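PDB 3AYV: putative uncharacterized protein TTHB071 from Thermus thermophilus, which is of unknown function but binds zinc ions in a xylose isomerase-like TIM barrel and may take part in protection against oxidative stress. Local coordinates for residues A39-L44 with L82-E87. Sequence-based numbering, arbitrary orientation.
Sequences ALFQSL and LDRAAE
Phe41 offers one face of its ring to Arg84, and this pair carries the contact between the two helices. The aliphatic part of Arg84 comes first: CD sits over the middle of the ring, 3.5 Å from the centroid of Phe41, as a CH-pi contact. Arg84 CB and CG reach CE1 and CZ of the same ring. Past CD, the guanidinium runs on over the same face of Phe41, nearly parallel to the ring (planes 10° apart), as an off-centre cation-pi stack. Arg84 NE approaches Phe41 CE2 to 3.4 Å. The bend in the arginine chain at chi2 (-59°) helps lay it across the ring. At the root of the phenylalanine, CB meets Glu87 OE2 at 3.8 Å.

Glu87 stands one helical turn after Arg84 and holds its head group. In a salt bridge within the helix, Arg84 NH1 donates to the syn lone pair of Glu87 OE1 at 2.7 Å, and the carboxylate oxygen lies in the guanidinium plane. Arg84 NH2 also pairs with Asp38, and NE bonds to the carbonyl of Leu35. Held by these three partners, the guanidinium probably has little freedom to turn, and one face stays against Phe41. A leucine here has no guanidinium to stack on Phe41 and would probably leave the carboxylates of Glu87 and Asp38 without the cation they share.

Leu9 and Leu88 also touch Phe41. The contact joins helix 38-47, between the second and third strands of the barrel, to helix 68-87, between the third and fourth. It is side packing of neighbouring outer helices in a TIM barrel.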
loop_
_atom_site.group_PDB
_atom_site.type_symbol
_atom_site.label_atom_id
_atom_site.label_comp_id
_atom_site.label_asym_id
_atom_site.label_seq_id
_atom_site.Cartn_x
_atom_site.Cartn_y
_atom_site.Cartn_z
ATOM N N ALA A 39 13.733 9.822 -17.413
ATOM C CA ALA A 39 14.229 11.063 -16.814
ATOM C C ALA A 39 13.554 11.384 -15.484
ATOM O O ALA A 39 14.201 11.915 -14.571
ATOM C CB ALA A 39 14.083 12.235 -17.795
ATOM N N LEU A 40 12.260 11.054 -15.369
ATOM C CA LEU A 40 11.522 11.316 -14.134
ATOM C C LEU A 40 12.032 10.474 -12.963
ATOM O O LEU A 40 12.023 10.927 -11.815
ATOM C CB LEU A 40 10.013 11.099 -14.322
ATOM C CG LEU A 40 9.172 12.073 -15.158
ATOM C CD1 LEU A 40 7.757 11.515 -15.234
ATOM C CD2 LEU A 40 9.151 13.506 -14.617
ATOM N N PHE A 41 12.485 9.260 -13.270
ATOM C CA PHE A 41 13.045 8.352 -12.267
ATOM C C PHE A 41 14.455 8.792 -11.862
ATOM O O PHE A 41 14.813 8.775 -10.671
ATOM C CB PHE A 41 13.029 6.912 -12.784
ATOM C CG PHE A 41 11.652 6.325 -12.836
ATOM C CD1 PHE A 41 11.091 5.734 -11.702
ATOM C CD2 PHE A 41 10.892 6.418 -13.998
ATOM C CE1 PHE A 41 9.787 5.214 -11.736
ATOM C CE2 PHE A 41 9.591 5.903 -14.044
ATOM C CZ PHE A 41 9.041 5.301 -12.899
ATOM N N GLN A 42 15.237 9.201 -12.860
ATOM C CA GLN A 42 16.572 9.783 -12.623
ATOM C C GLN A 42 16.466 11.048 -11.767
ATOM O O GLN A 42 17.175 11.199 -10.767
ATOM C CB GLN A 42 17.260 10.105 -13.948
ATOM C CG GLN A 42 17.732 8.895 -14.753
ATOM C CD GLN A 42 18.596 9.294 -15.953
ATOM O OE1 GLN A 42 19.520 10.120 -15.831
ATOM N NE2 GLN A 42 18.309 8.702 -17.118
ATOM N N SER A 43 15.562 11.945 -12.154
ATOM C CA SER A 43 15.350 13.180 -11.426
ATOM C C SER A 43 14.923 12.947 -9.977
ATOM O O SER A 43 15.370 13.663 -9.080
ATOM C CB SER A 43 14.347 14.069 -12.160
ATOM O OG SER A 43 13.785 15.028 -11.280
ATOM N N LEU A 44 14.065 11.953 -9.739
ATOM C CA LEU A 44 13.592 11.684 -8.389
ATOM C C LEU A 44 14.697 11.097 -7.522
ATOM O O LEU A 44 14.890 11.519 -6.390
ATOM C CB LEU A 44 12.368 10.758 -8.402
ATOM C CG LEU A 44 11.783 10.323 -7.051
ATOM C CD1 LEU A 44 11.485 11.501 -6.102
ATOM C CD2 LEU A 44 10.521 9.479 -7.305
ATOM N N LEU A 82 8.210 -3.084 -10.374
ATOM C CA LEU A 82 9.267 -3.579 -9.467
ATOM C C LEU A 82 10.655 -3.151 -9.980
ATOM O O LEU A 82 11.505 -2.743 -9.189
ATOM C CB LEU A 82 9.205 -5.101 -9.259
ATOM C CG LEU A 82 8.161 -5.631 -8.262
ATOM C CD1 LEU A 82 8.087 -7.142 -8.358
ATOM C CD2 LEU A 82 8.417 -5.175 -6.795
ATOM N N ASP A 83 10.874 -3.239 -11.287
ATOM C CA ASP A 83 12.129 -2.700 -11.889
ATOM C C ASP A 83 12.381 -1.245 -11.491
ATOM O O ASP A 83 13.488 -0.875 -11.051
ATOM C CB ASP A 83 12.108 -2.815 -13.409
ATOM C CG ASP A 83 12.237 -4.239 -13.897
ATOM O OD1 ASP A 83 12.760 -5.104 -13.154
ATOM O OD2 ASP A 83 11.803 -4.502 -15.042
ATOM N N ARG A 84 11.363 -0.410 -11.652
ATOM C CA ARG A 84 11.447 0.993 -11.260
ATOM C C ARG A 84 11.663 1.215 -9.764
ATOM O O ARG A 84 12.408 2.124 -9.363
ATOM C CB ARG A 84 10.198 1.753 -11.745
ATOM C CG ARG A 84 10.103 1.885 -13.260
ATOM C CD ARG A 84 11.313 2.615 -13.887
ATOM N NE ARG A 84 11.015 3.082 -15.244
ATOM C CZ ARG A 84 11.906 3.645 -16.052
ATOM N NH1 ARG A 84 13.184 3.777 -15.656
ATOM N NH2 ARG A 84 11.529 4.065 -17.259
ATOM N N ALA A 85 10.997 0.409 -8.933
ATOM C CA ALA A 85 11.167 0.452 -7.488
ATOM C C ALA A 85 12.635 0.243 -7.128
ATOM O O ALA A 85 13.201 0.988 -6.316
ATOM C CB ALA A 85 10.287 -0.631 -6.819
ATOM N N ALA A 86 13.254 -0.749 -7.762
ATOM C CA ALA A 86 14.658 -1.103 -7.487
ATOM C C ALA A 86 15.582 0.029 -7.918
ATOM O O ALA A 86 16.543 0.355 -7.210
ATOM C CB ALA A 86 15.031 -2.401 -8.203
ATOM N N GLU A 87 15.276 0.631 -9.064
ATOM C CA GLU A 87 16.002 1.774 -9.577
ATOM C C GLU A 87 15.951 2.970 -8.611
ATOM O O GLU A 87 16.948 3.698 -8.444
ATOM C CB GLU A 87 15.479 2.150 -10.971
ATOM C CG GLU A 87 16.026 3.466 -11.517
ATOM C CD GLU A 87 15.547 3.790 -12.930
ATOM O OE1 GLU A 87 14.655 3.073 -13.463
ATOM O OE2 GLU A 87 16.082 4.772 -13.500
#